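Local coordinates for protein PlaB phospholipase (Legionella pneumophila, PDB 6ZTI) that acts as a phospholipase of the alpha/beta hydrolase type, a virulence-associated enzyme whose activity is controlled by NAD(H)-mediated tetramerization, at residues B[357-368]-B[409-420]; B[195-204]-B[267-275]. One frame throughout, in Å; residues are numbered along the deposited sequence.

The two contacts lie in different sheets of one chain and follow each other in sequence, contact 2 closing before contact 1 opens. Their centres are about 37 Å apart and their nearest atoms about 20 Å. Contact 2 joins the end of strand 191-197, in the six-stranded parallel sheet expected of an alpha/beta hydrolase, to the loop between strand 257-261 and helix 286-296. Contact 1 pairs strands 358-364 and 412-419 in the mixed sheet that also holds strands 429-439 and 452-463. Each contact touches a bound thio-NAD, and both dinucleotides are also gripped by the second subunit. The nucleotide sites thus draw on an edge strand of the mixed sheet and on the loop after strand 191-197.

Contact 1: B[357-368]-B[409-420]; sequences DYDLYLTAGPQY and MQGNLGFRVKAY. With SND (thionicotinamide-adenine-dinucleotide), chain O.
Strands 358-364 and 412-419 form an antiparallel pair in the mixed sheet, and the outer side of strand 358-364 holds a thio-NAD. Asp359, Tyr361 and Thr363 make hydrogen-bonded pairs with Lys418, Arg416 and Gly414. Leu360 uses its other edge for the adenine: its N donates to N1A of SND at 3.0 Å, and its O accepts from N6A of SND at 2.8 Å. The second bond is nearly straight (174°). This pairing holds the Watson-Crick edge of the adenine. The same dinucleotide also bonds Arg145 and Asn209 of the second subunit.

Leu360, Leu362, Phe415 and Val417 point to one face of the sheet. Leu362 CD1 meets the Phe415 ring at its edge, 3.9 Å from CE1, and the two side chains run the same way. Strands 340-349 and 452-463 cover this face. On the other face, Tyr420 OH is modelled very close to Asp359 OD2, so the length of this bond is doubtful.

At the turn end of the pair, where strand 412-419 begins, Asn412 has CG anti to its carbonyl carbon (chi1 -70°), which lays its amide over the Tyr368 ring, the planes only 9° apart. Asn412 CB lies over the ring face, 4.0 Å from the centroid of the Tyr368 ring. The Tyr368 hydroxyl is bonded to Ser438 O. Gly414 N lies at the edge of this ring, near its plane, as does Thr363 OG1. Gly365 O takes two donors from opposite faces of its plane: Tyr368 N closes the type I turn, and Asn412 ND2 reaches it at 3.0 Å.

Contact 2: B[195-204]-B[267-275]; sequences LTGQKIDRQF and SGKNIGIIR. With SND (thionicotinamide-adenine-dinucleotide), chain I.
An Asx turn at Asp201 lies just beyond strand 191-197 of the parallel alpha/beta hydrolase sheet, and its carboxylate also meets Asn270 of the 267-275 loop. With CG anti to the backbone N (chi1 -172°), the carboxylate is held between Gln203 N and the loop. One carboxylate oxygen serves each side. OD1 closes the turn by accepting from Gln203 N at 3.3 Å, on its anti side and 28° out of the carboxylate plane. OD2 faces the loop. In one of two Asn270 conformers it takes Asn270 ND2 at 3.3 Å on its syn lone pair, and that bond is straight (165°). The acceptor then lies in the amide plane of Asn270. A weak bond from Asn270 ND2 to Gln203 OE1 is doubtful, since both side chains have two conformers.

A water completes the link. It donates to Asp201 OD2 at 2.5 Å and to Ser267 O at 2.9 Å, and accepts from Ile271 N at 2.8 Å. The loop is closed within itself by Gly272 N bonding to Gly268 O.

Two isoleucines make the apolar contacts. Ile271 CD1 packs on Lys199 CG, the two side chains at about a right angle. Ile273 reaches strand 191-197.

On the ligand side, Arg202 O accepts from the thioamide N7N of SND at 3.1 Å. The Arg202 guanidinium has its own partners in a salt bridge to Glu324 and a cation-pi contact with Tyr335. Tyr393 and Gly376 of the second subunit bind the same dinucleotide. At the strand end, Ile273 CD1 rests 3.5 Å from Thr196 CA.

Contact 1: B[357-368]-B[409-420]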
loop_
_atom_site.group_PDB
_atom_site.type_symbol
_atom_site.label_atom_id
_atom_site.label_comp_id
_atom_site.label_asym_id
_atom_site.label_seq_id
_atom_site.Cartn_x
_atom_site.Cartn_y
_atom_site.Cartn_z
ATOM N N ASP B 357 -7.177 15.419 -4.201
ATOM C CA ASP B 357 -8.379 15.488 -3.363
ATOM C C ASP B 357 -9.319 16.552 -3.927
ATOM O O ASP B 357 -9.150 17.745 -3.649
ATOM C CB ASP B 357 -8.022 15.809 -1.921
ATOM C CG ASP B 357 -7.008 14.844 -1.336
ATOM O OD1 ASP B 357 -7.233 13.614 -1.411
ATOM O OD2 ASP B 357 -5.981 15.322 -0.802
ATOM N N TYR B 358 -10.321 16.128 -4.693
ATOM C CA TYR B 358 -11.192 17.070 -5.388
ATOM C C TYR B 358 -12.471 16.364 -5.818
ATOM O O TYR B 358 -12.497 15.140 -6.009
ATOM C CB TYR B 358 -10.498 17.668 -6.619
ATOM C CG TYR B 358 -10.134 16.593 -7.593
ATOM C CD1 TYR B 358 -8.918 15.941 -7.500
ATOM C CD2 TYR B 358 -11.026 16.185 -8.578
ATOM C CE1 TYR B 358 -8.587 14.921 -8.374
ATOM C CE2 TYR B 358 -10.704 15.167 -9.453
ATOM C CZ TYR B 358 -9.485 14.542 -9.345
ATOM O OH TYR B 358 -9.157 13.535 -10.210
ATOM N N ASP B 359 -13.525 17.163 -5.978
ATOM C CA ASP B 359 -14.771 16.758 -6.623
ATOM C C ASP B 359 -14.917 17.533 -7.928
ATOM O O ASP B 359 -14.805 18.767 -7.932
ATOM C CB ASP B 359 -15.986 17.046 -5.734
ATOM C CG ASP B 359 -16.028 16.187 -4.483
ATOM O OD1 ASP B 359 -15.720 14.979 -4.561
ATOM O OD2 ASP B 359 -16.398 16.731 -3.422
ATOM N N LEU B 360 -15.192 16.820 -9.019
ATOM C CA LEU B 360 -15.324 17.409 -10.342
ATOM C C LEU B 360 -16.729 17.181 -10.875
ATOM O O LEU B 360 -17.192 16.037 -10.969
ATOM C CB LEU B 360 -14.294 16.821 -11.305
ATOM C CG LEU B 360 -14.154 17.543 -12.638
ATOM C CD1 LEU B 360 -12.748 17.390 -13.145
ATOM C CD2 LEU B 360 -15.173 17.000 -13.660
ATOM N N TYR B 361 -17.376 18.265 -11.285
ATOM C CA TYR B 361 -18.765 18.247 -11.711
ATOM C C TYR B 361 -18.884 18.747 -13.133
ATOM O O TYR B 361 -18.312 19.784 -13.479
ATOM C CB TYR B 361 -19.637 19.133 -10.832
ATOM C CG TYR B 361 -19.663 18.755 -9.390
ATOM C CD1 TYR B 361 -18.757 19.302 -8.500
ATOM C CD2 TYR B 361 -20.612 17.875 -8.903
ATOM C CE1 TYR B 361 -18.788 18.969 -7.175
ATOM C CE2 TYR B 361 -20.648 17.538 -7.577
ATOM C CZ TYR B 361 -19.736 18.091 -6.720
ATOM O OH TYR B 361 -19.758 17.752 -5.399
ATOM N N LEU B 362 -19.628 18.012 -13.942
ATOM C CA LEU B 362 -20.264 18.576 -15.116
ATOM C C LEU B 362 -21.489 19.380 -14.686
ATOM O O LEU B 362 -22.171 19.032 -13.721
ATOM C CB LEU B 362 -20.691 17.461 -16.072
ATOM C CG LEU B 362 -19.639 16.687 -16.877
ATOM C CD1 LEU B 362 -19.310 17.382 -18.180
ATOM C CD2 LEU B 362 -18.384 16.469 -16.089
ATOM N N THR B 363 -21.770 20.463 -15.406
ATOM C CA THR B 363 -22.931 21.285 -15.112
ATOM C C THR B 363 -23.659 21.613 -16.407
ATOM O O THR B 363 -23.057 21.646 -17.483
ATOM C CB THR B 363 -22.545 22.571 -14.416
ATOM O OG1 THR B 363 -21.669 23.317 -15.265
ATOM C CG2 THR B 363 -21.847 22.285 -13.082
ATOM N N ALA B 364 -24.953 21.886 -16.291
ATOM C CA ALA B 364 -25.779 22.136 -17.463
ATOM C C ALA B 364 -27.012 22.920 -17.040
ATOM O O ALA B 364 -27.233 23.186 -15.859
ATOM C CB ALA B 364 -26.167 20.825 -18.145
ATOM N N GLY B 365 -27.826 23.276 -18.025
ATOM C CA GLY B 365 -29.026 24.025 -17.768
ATOM C C GLY B 365 -28.728 25.504 -17.641
ATOM O O GLY B 365 -27.569 25.929 -17.626
ATOM N N PRO B 366 -29.779 26.319 -17.534
ATOM C CA PRO B 366 -29.579 27.771 -17.437
ATOM C C PRO B 366 -28.796 28.194 -16.224
ATOM O O PRO B 366 -28.214 29.283 -16.227
ATOM C CB PRO B 366 -31.010 28.317 -17.373
ATOM C CG PRO B 366 -31.890 27.203 -17.829
ATOM C CD PRO B 366 -31.202 25.953 -17.425
ATOM N N GLN B 367 -28.782 27.388 -15.171
ATOM C CA GLN B 367 -28.106 27.746 -13.938
ATOM C C GLN B 367 -26.807 26.975 -13.745
ATOM O O GLN B 367 -26.229 27.035 -12.662
ATOM C CB GLN B 367 -29.044 27.517 -12.751
ATOM C CG GLN B 367 -30.474 28.035 -12.967
ATOM C CD GLN B 367 -30.520 29.507 -13.321
ATOM O OE1 GLN B 367 -29.603 30.265 -13.002
ATOM N NE2 GLN B 367 -31.592 29.921 -13.990
ATOM N N TYR B 368 -26.324 26.274 -14.772
ATOM C CA TYR B 368 -25.154 25.415 -14.651
ATOM C C TYR B 368 -25.220 24.588 -13.364
ATOM O O TYR B 368 -24.371 24.677 -12.475
ATOM C CB TYR B 368 -23.872 26.244 -14.715
ATOM C CG TYR B 368 -23.592 26.819 -16.091
ATOM C CD1 TYR B 368 -22.840 26.103 -17.018
ATOM C CD2 TYR B 368 -24.081 28.061 -16.465
ATOM C CE1 TYR B 368 -22.582 26.607 -18.274
ATOM C CE2 TYR B 368 -23.825 28.579 -17.731
ATOM C CZ TYR B 368 -23.072 27.841 -18.626
ATOM O OH TYR B 368 -22.811 28.347 -19.877
ATOM N N MET B 409 -32.695 24.303 -22.037
ATOM C CA MET B 409 -31.349 24.051 -21.545
ATOM C C MET B 409 -30.317 25.029 -22.102
ATOM O O MET B 409 -29.188 25.072 -21.593
ATOM C CB MET B 409 -30.980 22.607 -21.861
ATOM C CG MET B 409 -31.825 21.606 -21.070
ATOM S SD MET B 409 -31.169 21.384 -19.406
ATOM C CE MET B 409 -29.702 20.401 -19.783
ATOM N N GLN B 410 -30.688 25.821 -23.108
ATOM C CA GLN B 410 -29.938 26.957 -23.632
ATOM C C GLN B 410 -28.593 26.572 -24.224
ATOM O O GLN B 410 -27.806 27.453 -24.592
ATOM C CB GLN B 410 -29.732 28.033 -22.562
ATOM C CG GLN B 410 -31.023 28.505 -21.894
ATOM C CD GLN B 410 -30.810 29.739 -21.025
ATOM O OE1 GLN B 410 -29.733 30.338 -21.024
ATOM N NE2 GLN B 410 -31.840 30.124 -20.285
ATOM N N GLY B 411 -28.302 25.289 -24.345
ATOM C CA GLY B 411 -27.018 24.875 -24.862
ATOM C C GLY B 411 -25.900 24.885 -23.847
ATOM O O GLY B 411 -24.751 24.648 -24.224
ATOM N N ASN B 412 -26.199 25.123 -22.570
ATOM C CA ASN B 412 -25.157 25.317 -21.572
ATOM C C ASN B 412 -24.489 24.007 -21.186
ATOM O O ASN B 412 -25.148 22.978 -20.998
ATOM C CB ASN B 412 -25.718 25.981 -20.316
ATOM C CG ASN B 412 -26.104 27.436 -20.544
ATOM O OD1 ASN B 412 -25.832 28.010 -21.600
ATOM N ND2 ASN B 412 -26.732 28.045 -19.537
ATOM N N LEU B 413 -23.164 24.060 -21.056
ATOM C CA LEU B 413 -22.386 22.980 -20.478
ATOM C C LEU B 413 -21.184 23.595 -19.785
ATOM O O LEU B 413 -20.529 24.474 -20.345
ATOM C CB LEU B 413 -21.905 21.980 -21.533
ATOM C CG LEU B 413 -21.008 20.858 -21.014
ATOM C CD1 LEU B 413 -21.761 19.973 -20.055
ATOM C CD2 LEU B 413 -20.482 20.034 -22.200
ATOM N N GLY B 414 -20.873 23.096 -18.592
ATOM C CA GLY B 414 -19.767 23.634 -17.834
ATOM C C GLY B 414 -19.111 22.611 -16.930
ATOM O O GLY B 414 -19.523 21.449 -16.852
ATOM N N PHE B 415 -18.039 23.061 -16.276
ATOM C CA PHE B 415 -17.328 22.300 -15.261
ATOM C C PHE B 415 -17.324 23.071 -13.951
ATOM O O PHE B 415 -17.235 24.299 -13.938
ATOM C CB PHE B 415 -15.860 22.049 -15.627
ATOM C CG PHE B 415 -15.658 21.369 -16.926
ATOM C CD1 PHE B 415 -16.378 20.247 -17.253
ATOM C CD2 PHE B 415 -14.709 21.835 -17.812
ATOM C CE1 PHE B 415 -16.173 19.608 -18.446
ATOM C CE2 PHE B 415 -14.504 21.195 -19.018
ATOM C CZ PHE B 415 -15.241 20.087 -19.333
ATOM N N ARG B 416 -17.368 22.337 -12.847
ATOM C CA ARG B 416 -17.087 22.895 -11.537
ATOM C C ARG B 416 -16.120 21.951 -10.835
ATOM O O ARG B 416 -16.337 20.731 -10.810
ATOM C CB ARG B 416 -18.366 23.094 -10.723
ATOM C CG ARG B 416 -18.106 23.395 -9.275
ATOM C CD ARG B 416 -19.384 23.783 -8.500
ATOM N NE ARG B 416 -19.653 25.225 -8.563
ATOM C CZ ARG B 416 -20.326 25.923 -7.643
ATOM N NH1 ARG B 416 -20.810 25.324 -6.558
ATOM N NH2 ARG B 416 -20.497 27.235 -7.798
ATOM N N VAL B 417 -15.040 22.511 -10.303
ATOM C CA VAL B 417 -14.006 21.753 -9.616
ATOM C C VAL B 417 -13.908 22.294 -8.202
ATOM O O VAL B 417 -13.666 23.491 -8.002
ATOM C CB VAL B 417 -12.643 21.849 -10.311
ATOM C CG1 VAL B 417 -11.603 21.107 -9.488
ATOM C CG2 VAL B 417 -12.720 21.289 -11.697
ATOM N N LYS B 418 -14.102 21.415 -7.233
ATOM C CA LYS B 418 -13.940 21.718 -5.818
ATOM C C LYS B 418 -12.741 20.915 -5.327
ATOM O O LYS B 418 -12.821 19.689 -5.218
ATOM C CB LYS B 418 -15.216 21.357 -5.059
ATOM C CG LYS B 418 -15.249 21.740 -3.585
ATOM C CD LYS B 418 -16.545 21.243 -2.952
ATOM C CE LYS B 418 -16.569 21.463 -1.449
ATOM N NZ LYS B 418 -17.352 20.418 -0.724
ATOM N N ALA B 419 -11.630 21.594 -5.051
ATOM C CA ALA B 419 -10.444 20.932 -4.528
ATOM C C ALA B 419 -10.401 21.140 -3.020
ATOM O O ALA B 419 -10.988 22.089 -2.493
ATOM C CB ALA B 419 -9.175 21.458 -5.188
ATOM N N TYR B 420 -9.736 20.222 -2.324
ATOM C CA TYR B 420 -9.665 20.272 -0.871
ATOM C C TYR B 420 -8.213 20.358 -0.430
ATOM O O TYR B 420 -7.327 19.838 -1.114
ATOM C CB TYR B 420 -10.321 19.041 -0.223
ATOM C CG TYR B 420 -11.754 18.872 -0.639
ATOM C CD1 TYR B 420 -12.782 19.454 0.082
ATOM C CD2 TYR B 420 -12.079 18.158 -1.784
ATOM C CE1 TYR B 420 -14.088 19.319 -0.322
ATOM C CE2 TYR B 420 -13.369 18.023 -2.188
ATOM C CZ TYR B 420 -14.372 18.598 -1.462
ATOM O OH TYR B 420 -15.661 18.448 -1.897
HETATM P PA SND O . -15.030 4.746 -9.185
HETATM O O1A SND O . -14.364 3.675 -9.960
HETATM O O2A SND O . -16.331 5.265 -9.777
HETATM O O5B SND O . -14.078 6.040 -8.951
HETATM C C5B SND O . -12.679 5.811 -8.691
HETATM C C4B SND O . -12.074 7.027 -8.036
HETATM O O4B SND O . -12.267 8.184 -8.882
HETATM C C3B SND O . -12.660 7.399 -6.674
HETATM O O3B SND O . -11.635 7.862 -5.801
HETATM C C2B SND O . -13.648 8.504 -7.032
HETATM O O2B SND O . -13.905 9.399 -5.960
HETATM C C1B SND O . -12.873 9.215 -8.132
HETATM N N9A SND O . -13.716 9.998 -9.023
HETATM C C8A SND O . -14.600 9.515 -9.949
HETATM N N7A SND O . -15.343 10.438 -10.513
HETATM C C5A SND O . -14.911 11.611 -9.916
HETATM C C6A SND O . -15.344 12.944 -10.032
HETATM N N6A SND O . -16.290 13.342 -10.891
HETATM N N1A SND O . -14.753 13.865 -9.245
HETATM C C2A SND O . -13.766 13.479 -8.432
HETATM N N3A SND O . -13.259 12.256 -8.250
HETATM C C4A SND O . -13.896 11.360 -9.011
HETATM O O3 SND O . -15.355 4.240 -7.716
HETATM P PN SND O . -15.872 4.865 -6.338
HETATM O O1N SND O . -16.679 6.073 -6.623
HETATM O O2N SND O . -14.707 4.980 -5.433
HETATM O O5D SND O . -16.822 3.646 -5.902
HETATM C C5D SND O . -16.300 2.538 -5.133
HETATM C C4D SND O . -16.970 1.233 -5.525
HETATM O O4D SND O . -18.411 1.389 -5.512
HETATM C C3D SND O . -16.645 0.694 -6.919
HETATM O O3D SND O . -16.744 -0.734 -6.923
HETATM C C2D SND O . -17.749 1.328 -7.764
HETATM O O2D SND O . -17.984 0.622 -8.975
HETATM C C1D SND O . -18.924 1.185 -6.805
HETATM N N1N SND O . -19.961 2.264 -7.087
HETATM C C2N SND O . -19.768 3.471 -6.526
HETATM C C3N SND O . -20.702 4.470 -6.694
HETATM C C7N SND O . -20.548 5.770 -5.987
HETATM S S7N SND O . -21.810 6.430 -5.131
HETATM N N7N SND O . -19.355 6.330 -6.020
HETATM C C4N SND O . -21.835 4.201 -7.455
HETATM C C5N SND O . -22.002 2.958 -8.035
HETATM C C6N SND O . -21.044 1.991 -7.843
HETATM O O HOH W 1 -20.172 25.323 -14.325
HETATM O O HOH W 2 -27.928 22.859 -20.739
HETATM O O HOH W 3 -28.165 31.007 -19.056
#

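Contact 2: B[195-204]-B[267-275]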
loop_
_atom_site.group_PDB
_atom_site.type_symbol
_atom_site.label_atom_id
_atom_site.label_comp_id
_atom_site.label_asym_id
_atom_site.label_seq_id
_atom_site.Cartn_x
_atom_site.Cartn_y
_atom_site.Cartn_z
ATOM N N LEU B 195 -7.670 4.540 -38.900
ATOM C CA LEU B 195 -8.838 3.750 -39.239
ATOM C C LEU B 195 -9.203 2.892 -38.043
ATOM O O LEU B 195 -8.327 2.336 -37.383
ATOM C CB LEU B 195 -8.571 2.877 -40.464
ATOM C CG LEU B 195 -8.135 3.593 -41.748
ATOM C CD1 LEU B 195 -7.737 2.581 -42.826
ATOM C CD2 LEU B 195 -9.222 4.478 -42.284
ATOM N N THR B 196 -10.490 2.802 -37.737
ATOM C CA THR B 196 -10.896 1.895 -36.676
ATOM C C THR B 196 -12.322 1.435 -36.932
ATOM O O THR B 196 -12.985 1.875 -37.876
ATOM C CB THR B 196 -10.759 2.555 -35.304
ATOM O OG1 THR B 196 -10.845 1.557 -34.280
ATOM C CG2 THR B 196 -11.834 3.554 -35.136
ATOM N N GLY B 197 -12.775 0.508 -36.089
ATOM C CA GLY B 197 -14.128 0.016 -36.152
ATOM C C GLY B 197 -14.759 0.142 -34.779
ATOM O O GLY B 197 -14.087 0.463 -33.795
ATOM N N GLN B 198 -16.061 -0.130 -34.726
ATOM C CA GLN B 198 -16.810 -0.044 -33.476
ATOM C C GLN B 198 -17.761 -1.221 -33.303
ATOM O O GLN B 198 -18.811 -1.091 -32.661
ATOM C CB GLN B 198 -17.595 1.258 -33.397
ATOM C CG GLN B 198 -18.487 1.518 -34.565
ATOM C CD GLN B 198 -19.394 2.668 -34.271
ATOM O OE1 GLN B 198 -18.946 3.714 -33.797
ATOM N NE2 GLN B 198 -20.679 2.479 -34.500
ATOM N N LYS B 199 -17.390 -2.373 -33.837
ATOM C CA LYS B 199 -18.157 -3.604 -33.713
ATOM C C LYS B 199 -17.563 -4.458 -32.595
ATOM O O LYS B 199 -16.344 -4.631 -32.531
ATOM C CB LYS B 199 -18.118 -4.380 -35.035
ATOM C CG LYS B 199 -19.279 -5.317 -35.265
ATOM C CD LYS B 199 -20.536 -4.536 -35.625
ATOM C CE LYS B 199 -21.650 -5.468 -36.073
ATOM N NZ LYS B 199 -22.982 -4.801 -36.021
ATOM N N ILE B 200 -18.410 -4.982 -31.711
ATOM C CA ILE B 200 -17.963 -5.948 -30.711
ATOM C C ILE B 200 -18.028 -7.325 -31.341
ATOM O O ILE B 200 -19.034 -7.682 -31.965
ATOM C CB ILE B 200 -18.825 -5.900 -29.439
ATOM C CG1 ILE B 200 -18.828 -4.504 -28.818
ATOM C CG2 ILE B 200 -18.332 -6.952 -28.436
ATOM C CD1 ILE B 200 -17.447 -3.941 -28.511
ATOM N N ASP B 201 -16.958 -8.099 -31.203
ATOM C CA ASP B 201 -17.055 -9.516 -31.534
ATOM C C ASP B 201 -17.654 -10.184 -30.301
ATOM O O ASP B 201 -16.964 -10.436 -29.308
ATOM C CB ASP B 201 -15.718 -10.127 -31.929
ATOM C CG ASP B 201 -15.877 -11.562 -32.454
ATOM O OD1 ASP B 201 -16.897 -12.195 -32.119
ATOM O OD2 ASP B 201 -15.013 -12.060 -33.205
ATOM N N ARG B 202 -18.956 -10.458 -30.364
ATOM C CA ARG B 202 -19.706 -10.832 -29.171
ATOM C C ARG B 202 -19.374 -12.233 -28.687
ATOM O O ARG B 202 -19.773 -12.591 -27.573
ATOM C CB ARG B 202 -21.205 -10.675 -29.452
ATOM C CG ARG B 202 -21.552 -9.225 -29.809
ATOM C CD ARG B 202 -22.967 -8.830 -29.451
ATOM N NE ARG B 202 -23.162 -7.416 -29.705
ATOM C CZ ARG B 202 -22.855 -6.455 -28.842
ATOM N NH1 ARG B 202 -22.347 -6.748 -27.649
ATOM N NH2 ARG B 202 -23.055 -5.193 -29.176
ATOM N N GLN B 203 -18.651 -13.020 -29.490
ATOM C CA GLN B 203 -18.132 -14.300 -29.025
ATOM C C GLN B 203 -17.054 -14.135 -27.967
ATOM O O GLN B 203 -16.749 -15.097 -27.258
ATOM C CB GLN B 203 -17.544 -15.102 -30.189
ATOM C CG GLN B 203 -18.527 -15.487 -31.259
ATOM C CD GLN B 203 -17.954 -16.520 -32.219
ATOM O OE1 GLN B 203 -16.770 -16.863 -32.147
ATOM N NE2 GLN B 203 -18.794 -17.026 -33.114
ATOM N N PHE B 204 -16.463 -12.952 -27.855
ATOM C CA PHE B 204 -15.326 -12.728 -26.975
ATOM C C PHE B 204 -15.656 -11.695 -25.906
ATOM O O PHE B 204 -14.811 -10.900 -25.498
ATOM C CB PHE B 204 -14.098 -12.297 -27.777
ATOM C CG PHE B 204 -13.673 -13.293 -28.828
ATOM C CD1 PHE B 204 -14.023 -14.634 -28.730
ATOM C CD2 PHE B 204 -12.917 -12.884 -29.917
ATOM C CE1 PHE B 204 -13.632 -15.550 -29.703
ATOM C CE2 PHE B 204 -12.521 -13.795 -30.890
ATOM C CZ PHE B 204 -12.881 -15.128 -30.780
ATOM N N SER B 267 -9.890 -7.478 -32.844
ATOM C CA SER B 267 -9.079 -8.668 -33.001
ATOM C C SER B 267 -9.942 -9.811 -33.506
ATOM O O SER B 267 -11.166 -9.695 -33.627
ATOM C CB SER B 267 -8.426 -9.048 -31.665
ATOM O OG SER B 267 -7.580 -8.013 -31.220
ATOM N N GLY B 268 -9.284 -10.920 -33.804
ATOM C CA GLY B 268 -9.973 -12.152 -34.125
ATOM C C GLY B 268 -10.111 -12.370 -35.617
ATOM O O GLY B 268 -10.205 -11.426 -36.413
ATOM N N LYS B 269 -10.132 -13.647 -36.014
ATOM C CA LYS B 269 -10.249 -13.972 -37.434
ATOM C C LYS B 269 -11.648 -13.690 -37.984
ATOM O O LYS B 269 -11.793 -13.492 -39.193
ATOM C CB LYS B 269 -9.857 -15.438 -37.673
ATOM C CG LYS B 269 -8.360 -15.701 -37.477
ATOM C CD LYS B 269 -7.896 -16.966 -38.166
ATOM C CE LYS B 269 -8.124 -18.200 -37.311
ATOM N NZ LYS B 269 -7.546 -19.421 -37.958
ATOM N N ASN B 270 -12.671 -13.621 -37.127
ATOM C CA ASN B 270 -14.025 -13.342 -37.604
ATOM C C ASN B 270 -14.117 -11.940 -38.198
ATOM O O ASN B 270 -14.426 -11.769 -39.386
ATOM C CB ASN B 270 -15.044 -13.484 -36.465
ATOM C CG ASN B 270 -15.139 -14.896 -35.917
ATOM O OD1 ASN B 270 -15.139 -15.873 -36.668
ATOM N ND2 ASN B 270 -15.237 -15.009 -34.590
ATOM N N ILE B 271 -13.867 -10.915 -37.383
ATOM C CA ILE B 271 -14.062 -9.542 -37.841
ATOM C C ILE B 271 -13.003 -8.589 -37.300
ATOM O O ILE B 271 -13.222 -7.376 -37.238
ATOM C CB ILE B 271 -15.469 -9.051 -37.456
ATOM C CG1 ILE B 271 -15.678 -9.168 -35.946
ATOM C CG2 ILE B 271 -16.535 -9.850 -38.177
ATOM C CD1 ILE B 271 -16.763 -8.247 -35.431
ATOM N N GLY B 272 -11.850 -9.122 -36.912
ATOM C CA GLY B 272 -10.762 -8.264 -36.475
ATOM C C GLY B 272 -10.320 -7.312 -37.574
ATOM O O GLY B 272 -10.184 -7.698 -38.737
ATOM N N ILE B 273 -10.050 -6.059 -37.185
ATOM C CA ILE B 273 -9.812 -5.009 -38.177
ATOM C C ILE B 273 -8.691 -5.379 -39.149
ATOM O O ILE B 273 -8.755 -5.013 -40.329
ATOM C CB ILE B 273 -9.538 -3.664 -37.484
ATOM C CG1 ILE B 273 -9.364 -2.549 -38.521
ATOM C CG2 ILE B 273 -8.311 -3.750 -36.596
ATOM C CD1 ILE B 273 -9.572 -1.138 -37.960
ATOM N N ILE B 274 -7.656 -6.107 -38.700
ATOM C CA ILE B 274 -6.631 -6.583 -39.635
ATOM C C ILE B 274 -6.552 -8.110 -39.613
ATOM O O ILE B 274 -6.267 -8.739 -40.638
ATOM C CB ILE B 274 -5.251 -5.937 -39.361
ATOM C CG1 ILE B 274 -4.217 -6.415 -40.399
ATOM C CG2 ILE B 274 -4.776 -6.217 -37.952
ATOM C CD1 ILE B 274 -2.849 -5.712 -40.338
ATOM N N ARG B 275 -6.842 -8.724 -38.461
ATOM C CA ARG B 275 -6.701 -10.172 -38.341
ATOM C C ARG B 275 -7.616 -10.929 -39.300
ATOM O O ARG B 275 -7.267 -12.029 -39.745
ATOM C CB ARG B 275 -6.993 -10.607 -36.903
ATOM C CG ARG B 275 -6.751 -12.094 -36.647
ATOM C CD ARG B 275 -5.265 -12.434 -36.664
ATOM N NE ARG B 275 -4.997 -13.827 -36.314
ATOM C CZ ARG B 275 -4.968 -14.827 -37.188
ATOM N NH1 ARG B 275 -5.203 -14.600 -38.476
ATOM N NH2 ARG B 275 -4.706 -16.059 -36.768
HETATM P PA SND I . -23.635 -6.154 -18.627
HETATM O O1A SND I . -23.022 -7.220 -19.491
HETATM O O2A SND I . -23.338 -4.728 -19.036
HETATM O O5B SND I . -23.187 -6.354 -17.080
HETATM C C5B SND I . -23.427 -5.379 -16.046
HETATM C C4B SND I . -22.432 -5.713 -14.961
HETATM O O4B SND I . -22.597 -7.102 -14.586
HETATM C C3B SND I . -20.966 -5.580 -15.362
HETATM O O3B SND I . -20.142 -5.282 -14.245
HETATM C C2B SND I . -20.648 -6.970 -15.904
HETATM O O2B SND I . -19.258 -7.260 -15.841
HETATM C C1B SND I . -21.440 -7.841 -14.925
HETATM N N9A SND I . -21.862 -9.139 -15.450
HETATM C C8A SND I . -22.315 -9.418 -16.714
HETATM N N7A SND I . -22.603 -10.681 -16.910
HETATM C C5A SND I . -22.323 -11.277 -15.691
HETATM C C6A SND I . -22.397 -12.610 -15.244
HETATM N N6A SND I . -22.788 -13.629 -16.013
HETATM N N1A SND I . -22.040 -12.866 -13.966
HETATM C C2A SND I . -21.629 -11.854 -13.199
HETATM N N3A SND I . -21.499 -10.563 -13.515
HETATM C C4A SND I . -21.868 -10.338 -14.780
HETATM O O3 SND I . -25.204 -6.332 -18.448
HETATM P PN SND I . -26.460 -6.806 -19.314
HETATM O O1N SND I . -26.313 -6.274 -20.684
HETATM O O2N SND I . -27.691 -6.502 -18.553
HETATM O O5D SND I . -26.180 -8.374 -19.318
HETATM C C5D SND I . -27.204 -9.351 -19.553
HETATM C C4D SND I . -26.513 -10.580 -20.086
HETATM O O4D SND I . -25.984 -10.309 -21.405
HETATM C C3D SND I . -25.335 -11.076 -19.245
HETATM O O3D SND I . -25.429 -12.489 -19.142
HETATM C C2D SND I . -24.118 -10.593 -20.038
HETATM O O2D SND I . -22.951 -11.390 -19.875
HETATM C C1D SND I . -24.646 -10.715 -21.456
HETATM N N1N SND I . -23.910 -9.773 -22.348
HETATM C C2N SND I . -23.285 -10.323 -23.402
HETATM C C3N SND I . -22.646 -9.518 -24.322
HETATM C C7N SND I . -21.912 -10.104 -25.474
HETATM S S7N SND I . -21.238 -9.124 -26.636
HETATM N N7N SND I . -21.817 -11.417 -25.513
HETATM C C4N SND I . -22.671 -8.143 -24.132
HETATM C C5N SND I . -23.305 -7.607 -23.026
HETATM C C6N SND I . -23.920 -8.444 -22.134
HETATM O O HOH W 4 -13.156 -11.415 -34.737
#